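Local coordinates for L-lysine 6-oxidase (Marinomonas mediterranea, PDB 3WEU), which oxidatively deaminates L-lysine at its epsilon-amino group with a cysteine tryptophylquinone cofactor, releasing hydrogen peroxide that kills bacteria, at residues A[295-307]-A[318-330]. Residues are numbered along the deposited sequence; the frame is centred on the assembly and turned at random.
With EDO (1,2-ethanediol), chain M.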
loop_
_atom_site.group_PDB
_atom_site.type_symbol
_atom_site.label_atom_id
_atom_site.label_comp_id
_atom_site.label_asym_id
_atom_site.label_seq_id
_atom_site.Cartn_x
_atom_site.Cartn_y
_atom_site.Cartn_z
ATOM N N PHE A 295 -45.157 1.403 34.681
ATOM C CA PHE A 295 -43.854 2.002 34.869
ATOM C C PHE A 295 -42.728 0.981 34.889
ATOM O O PHE A 295 -41.732 1.107 34.149
ATOM C CB PHE A 295 -43.787 2.831 36.122
ATOM C CG PHE A 295 -42.445 3.524 36.271
ATOM C CD1 PHE A 295 -42.150 4.652 35.540
ATOM C CD2 PHE A 295 -41.461 2.970 37.098
ATOM C CE1 PHE A 295 -40.924 5.251 35.639
ATOM C CE2 PHE A 295 -40.238 3.593 37.238
ATOM C CZ PHE A 295 -39.968 4.722 36.498
ATOM N N ASP A 296 -42.822 0.014 35.765
ATOM C CA ASP A 296 -41.766 -0.932 35.919
ATOM C C ASP A 296 -41.469 -1.748 34.648
ATOM O O ASP A 296 -40.310 -2.020 34.364
ATOM C CB ASP A 296 -41.969 -1.918 37.092
ATOM C CG ASP A 296 -41.840 -1.276 38.501
ATOM O OD1 ASP A 296 -41.191 -0.278 38.685
ATOM O OD2 ASP A 296 -42.475 -1.793 39.441
ATOM N N ARG A 297 -42.479 -2.188 33.937
ATOM C CA ARG A 297 -42.300 -3.043 32.775
ATOM C C ARG A 297 -41.863 -2.226 31.553
ATOM O O ARG A 297 -41.035 -2.670 30.786
ATOM C CB ARG A 297 -43.638 -3.734 32.417
ATOM C CG ARG A 297 -43.649 -4.716 31.248
ATOM C CD ARG A 297 -45.082 -5.290 30.909
ATOM N NE ARG A 297 -45.894 -4.193 30.463
ATOM C CZ ARG A 297 -47.219 -4.171 30.391
ATOM N NH1 ARG A 297 -47.939 -5.233 30.739
ATOM N NH2 ARG A 297 -47.832 -3.054 29.977
ATOM N N ASP A 298 -42.438 -1.056 31.354
ATOM C CA ASP A 298 -42.319 -0.362 30.076
ATOM C C ASP A 298 -41.349 0.810 30.099
ATOM O O ASP A 298 -40.747 1.163 29.074
ATOM C CB ASP A 298 -43.666 0.163 29.601
ATOM C CG ASP A 298 -44.740 -0.926 29.436
ATOM O OD1 ASP A 298 -44.430 -2.058 29.033
ATOM O OD2 ASP A 298 -45.938 -0.580 29.752
ATOM N N ILE A 299 -41.204 1.461 31.229
ATOM C CA ILE A 299 -40.504 2.722 31.250
ATOM C C ILE A 299 -39.162 2.603 31.949
ATOM O O ILE A 299 -38.094 3.008 31.412
ATOM C CB ILE A 299 -41.330 3.760 31.956
ATOM C CG1 ILE A 299 -42.760 3.809 31.374
ATOM C CG2 ILE A 299 -40.650 5.134 31.951
ATOM C CD1 ILE A 299 -42.830 4.090 29.906
ATOM N N LEU A 300 -39.198 2.035 33.134
ATOM C CA LEU A 300 -37.999 1.834 33.912
ATOM C C LEU A 300 -36.838 1.190 33.169
ATOM O O LEU A 300 -35.743 1.611 33.383
ATOM C CB LEU A 300 -38.285 1.087 35.201
ATOM C CG LEU A 300 -37.144 0.711 36.136
ATOM C CD1 LEU A 300 -36.538 2.007 36.692
ATOM C CD2 LEU A 300 -37.714 -0.198 37.256
ATOM N N PRO A 301 -37.065 0.208 32.323
ATOM C CA PRO A 301 -35.897 -0.377 31.641
ATOM C C PRO A 301 -35.210 0.636 30.739
ATOM O O PRO A 301 -34.005 0.655 30.629
ATOM C CB PRO A 301 -36.530 -1.487 30.819
ATOM C CG PRO A 301 -37.796 -1.891 31.668
ATOM C CD PRO A 301 -38.308 -0.536 32.037
ATOM N N ILE A 302 -35.955 1.543 30.171
ATOM C CA ILE A 302 -35.352 2.536 29.317
ATOM C C ILE A 302 -34.435 3.441 30.147
ATOM O O ILE A 302 -33.268 3.738 29.831
ATOM C CB ILE A 302 -36.412 3.343 28.581
ATOM C CG1 ILE A 302 -37.134 2.433 27.630
ATOM C CG2 ILE A 302 -35.733 4.485 27.812
ATOM C CD1 ILE A 302 -38.369 3.061 27.040
ATOM N N ILE A 303 -34.936 3.861 31.278
ATOM C CA ILE A 303 -34.187 4.703 32.158
ATOM C C ILE A 303 -32.949 4.000 32.697
ATOM O O ILE A 303 -31.875 4.588 32.743
ATOM C CB ILE A 303 -35.087 5.109 33.346
ATOM C CG1 ILE A 303 -36.311 5.908 32.866
ATOM C CG2 ILE A 303 -34.300 5.888 34.323
ATOM C CD1 ILE A 303 -37.360 6.123 33.959
ATOM N N GLN A 304 -33.093 2.732 33.082
ATOM C CA GLN A 304 -31.951 1.963 33.580
ATOM C C GLN A 304 -30.914 1.792 32.450
ATOM O O GLN A 304 -29.737 1.876 32.698
ATOM C CB GLN A 304 -32.350 0.541 34.073
ATOM C CG GLN A 304 -33.269 0.570 35.276
ATOM C CD GLN A 304 -33.800 -0.807 35.675
ATOM O OE1 GLN A 304 -34.197 -1.687 34.847
ATOM N NE2 GLN A 304 -33.889 -0.967 36.932
ATOM N N ARG A 305 -31.351 1.520 31.216
ATOM C CA ARG A 305 -30.382 1.290 30.127
ATOM C C ARG A 305 -29.590 2.579 29.911
ATOM O O ARG A 305 -28.373 2.542 29.859
ATOM C CB ARG A 305 -31.124 0.825 28.888
ATOM C CG ARG A 305 -31.658 -0.561 29.036
ATOM C CD ARG A 305 -32.772 -0.810 28.074
ATOM N NE ARG A 305 -33.382 -2.102 28.315
ATOM C CZ ARG A 305 -34.138 -2.696 27.393
ATOM N NH1 ARG A 305 -34.341 -2.097 26.218
ATOM N NH2 ARG A 305 -34.665 -3.905 27.613
ATOM N N ILE A 306 -30.285 3.707 29.840
ATOM C CA ILE A 306 -29.683 4.992 29.613
ATOM C C ILE A 306 -28.595 5.221 30.696
ATOM O O ILE A 306 -27.462 5.634 30.389
ATOM C CB ILE A 306 -30.696 6.131 29.683
ATOM C CG1 ILE A 306 -31.625 6.113 28.465
ATOM C CG2 ILE A 306 -29.962 7.424 29.662
ATOM C CD1 ILE A 306 -32.844 6.969 28.668
ATOM N N SER A 307 -28.917 4.857 31.928
ATOM C CA SER A 307 -28.016 5.090 33.088
ATOM C C SER A 307 -26.726 4.301 33.074
ATOM O O SER A 307 -25.866 4.602 33.850
ATOM C CB SER A 307 -28.722 4.768 34.411
ATOM O OG SER A 307 -28.767 3.389 34.671
ATOM N N MET A 318 -27.292 12.789 28.730
ATOM C CA MET A 318 -28.383 11.882 29.054
ATOM C C MET A 318 -28.671 11.756 30.530
ATOM O O MET A 318 -29.689 11.167 30.920
ATOM C CB MET A 318 -28.162 10.474 28.468
ATOM C CG MET A 318 -28.066 10.537 26.932
ATOM S SD MET A 318 -28.615 9.097 26.037
ATOM C CE MET A 318 -27.281 7.965 26.219
ATOM N N SER A 319 -27.845 12.418 31.336
ATOM C CA SER A 319 -27.971 12.271 32.793
ATOM C C SER A 319 -29.277 12.769 33.326
ATOM O O SER A 319 -29.819 12.204 34.278
ATOM C CB SER A 319 -26.753 12.869 33.509
ATOM O OG SER A 319 -26.817 14.237 33.311
ATOM N N GLY A 320 -29.823 13.821 32.756
ATOM C CA GLY A 320 -31.127 14.317 33.207
ATOM C C GLY A 320 -32.273 13.338 33.038
ATOM O O GLY A 320 -33.332 13.573 33.591
ATOM N N PHE A 321 -32.071 12.275 32.270
ATOM C CA PHE A 321 -33.085 11.331 32.007
ATOM C C PHE A 321 -33.063 10.162 32.988
ATOM O O PHE A 321 -33.938 9.273 32.889
ATOM C CB PHE A 321 -33.078 10.922 30.546
ATOM C CG PHE A 321 -33.294 12.111 29.644
ATOM C CD1 PHE A 321 -34.586 12.539 29.373
ATOM C CD2 PHE A 321 -32.241 12.913 29.208
ATOM C CE1 PHE A 321 -34.834 13.704 28.619
ATOM C CE2 PHE A 321 -32.471 14.081 28.490
ATOM C CZ PHE A 321 -33.773 14.481 28.178
ATOM N N PHE A 322 -32.087 10.126 33.883
ATOM C CA PHE A 322 -32.121 9.116 34.913
ATOM C C PHE A 322 -31.790 9.729 36.289
ATOM O O PHE A 322 -31.371 9.057 37.208
ATOM C CB PHE A 322 -31.287 7.905 34.601
ATOM C CG PHE A 322 -29.837 8.186 34.357
ATOM C CD1 PHE A 322 -28.922 7.999 35.347
ATOM C CD2 PHE A 322 -29.398 8.596 33.117
ATOM C CE1 PHE A 322 -27.545 8.188 35.121
ATOM C CE2 PHE A 322 -28.029 8.786 32.872
ATOM C CZ PHE A 322 -27.106 8.584 33.863
ATOM N N SER A 323 -32.015 11.005 36.414
ATOM C CA SER A 323 -31.589 11.654 37.634
ATOM C C SER A 323 -32.584 11.524 38.760
ATOM O O SER A 323 -32.214 11.658 39.903
ATOM C CB SER A 323 -31.303 13.120 37.417
ATOM O OG SER A 323 -32.453 13.730 36.926
ATOM N N PHE A 324 -33.819 11.222 38.426
ATOM C CA PHE A 324 -34.952 11.357 39.358
ATOM C C PHE A 324 -34.946 12.774 39.982
ATOM O O PHE A 324 -35.003 13.011 41.206
ATOM C CB PHE A 324 -34.974 10.205 40.411
ATOM C CG PHE A 324 -35.298 8.835 39.826
ATOM C CD1 PHE A 324 -34.269 8.040 39.189
ATOM C CD2 PHE A 324 -36.608 8.325 39.913
ATOM C CE1 PHE A 324 -34.554 6.778 38.623
ATOM C CE2 PHE A 324 -36.892 7.061 39.341
ATOM C CZ PHE A 324 -35.866 6.308 38.698
ATOM N N GLN A 325 -34.809 13.742 39.097
ATOM C CA GLN A 325 -34.814 15.132 39.559
ATOM C C GLN A 325 -36.266 15.420 39.930
ATOM O O GLN A 325 -36.505 16.308 40.697
ATOM C CB GLN A 325 -34.175 16.105 38.534
ATOM C CG GLN A 325 -34.928 16.340 37.262
ATOM C CD GLN A 325 -34.948 15.174 36.242
ATOM O OE1 GLN A 325 -35.150 13.973 36.581
ATOM N NE2 GLN A 325 -34.724 15.524 35.022
ATOM N N PHE A 326 -37.209 14.656 39.370
ATOM C CA PHE A 326 -38.582 14.680 39.819
ATOM C C PHE A 326 -38.954 13.222 39.862
ATOM O O PHE A 326 -38.200 12.367 39.453
ATOM C CB PHE A 326 -39.541 15.490 38.900
ATOM C CG PHE A 326 -39.614 14.995 37.460
ATOM C CD1 PHE A 326 -40.601 14.096 37.056
ATOM C CD2 PHE A 326 -38.676 15.416 36.481
ATOM C CE1 PHE A 326 -40.659 13.627 35.700
ATOM C CE2 PHE A 326 -38.749 14.957 35.167
ATOM C CZ PHE A 326 -39.771 14.119 34.770
ATOM N N ASP A 327 -40.118 12.958 40.380
ATOM C CA ASP A 327 -40.575 11.637 40.585
ATOM C C ASP A 327 -41.168 10.982 39.344
ATOM O O ASP A 327 -42.293 11.309 38.937
ATOM C CB ASP A 327 -41.614 11.660 41.734
ATOM C CG ASP A 327 -41.925 10.245 42.247
ATOM O OD1 ASP A 327 -41.474 9.213 41.641
ATOM O OD2 ASP A 327 -42.633 10.169 43.272
ATOM N N TYR A 328 -40.432 10.045 38.734
ATOM C CA TYR A 328 -40.859 9.400 37.496
ATOM C C TYR A 328 -42.126 8.542 37.735
ATOM O O TYR A 328 -42.858 8.272 36.782
ATOM C CB TYR A 328 -39.719 8.590 36.788
ATOM C CG TYR A 328 -38.462 9.413 36.434
ATOM C CD1 TYR A 328 -38.518 10.798 36.136
ATOM C CD2 TYR A 328 -37.202 8.864 36.524
ATOM C CE1 TYR A 328 -37.344 11.535 35.877
ATOM C CE2 TYR A 328 -36.040 9.599 36.232
ATOM C CZ TYR A 328 -36.108 10.879 35.923
ATOM O OH TYR A 328 -34.943 11.515 35.697
ATOM N N ARG A 329 -42.440 8.163 38.983
ATOM C CA ARG A 329 -43.568 7.295 39.261
ATOM C C ARG A 329 -44.813 8.094 39.562
ATOM O O ARG A 329 -45.879 7.543 39.643
ATOM C CB ARG A 329 -43.241 6.359 40.452
ATOM C CG ARG A 329 -42.181 5.319 40.094
ATOM C CD ARG A 329 -41.798 4.378 41.288
ATOM N NE ARG A 329 -40.801 3.357 40.876
ATOM C CZ ARG A 329 -39.470 3.545 40.821
ATOM N NH1 ARG A 329 -38.905 4.698 41.170
ATOM N NH2 ARG A 329 -38.667 2.570 40.351
ATOM N N ASP A 330 -44.697 9.399 39.730
ATOM C CA ASP A 330 -45.872 10.273 39.969
ATOM C C ASP A 330 -46.671 10.535 38.695
ATOM O O ASP A 330 -46.264 11.286 37.846
ATOM C CB ASP A 330 -45.414 11.530 40.681
ATOM C CG ASP A 330 -46.539 12.526 40.979
ATOM O OD1 ASP A 330 -47.672 12.351 40.603
ATOM O OD2 ASP A 330 -46.247 13.547 41.546
HETATM C C1 EDO M . -34.554 -4.755 31.441
HETATM O O1 EDO M . -34.869 -5.324 30.160
HETATM C C2 EDO M . -33.076 -4.597 31.494
HETATM O O2 EDO M . -32.886 -3.415 30.765
#
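Apolar and CH-pi packing joins one side of helix 295-308 to the loop that leads back past it toward helix 336-344, with Phe-322 against Ser-307 at one end and Arg-329 against Phe-295 at the other. Ile-303 also touches Tyr-342 of helix 336-344, while Ile-299 packs on Leu-413 and Trp-416 of helix 407-418. The ring of Phe-322, with CG between its backbone N and carbonyl carbon (chi1 58°), lies flat over Ser-307: Ser-307 CA stands over its centre, 3.5 Å from the centroid and only 3° off the normal, while Ser-307 CB reaches to 3.4 Å from Phe-322 CD1. Ile-306 CG2 lies 3.7 Å from Phe-322 CD2 and also meets Met-318 CB. In the middle Ile-303 forks: CG2 packs 3.6 Å from Phe-322 CB, and CD1 extends to Tyr-328 CD2 at 3.8 Å. At the far end the extended chain of Arg-329 passes over a face of Phe-295, with CG 4.0 Å from the ring centroid. Its guanidinium plane is inclined 62° to that ring, and NH2 stops 4.2 Å from Asp-296 OD1, beyond a salt bridge. No hydrogen bond links the two segments; shape and dispersion carry the contact. Some of the loop's polar atoms are satisfied within it, the Tyr-328 hydroxyl donating to Gln-325 OE1 and accepting from Phe-324 N, others by neighbouring helices, Phe-321 O by Tyr-342 and Tyr-328 O by Trp-416; the charge attraction to Asp-296 is probably a modest addition.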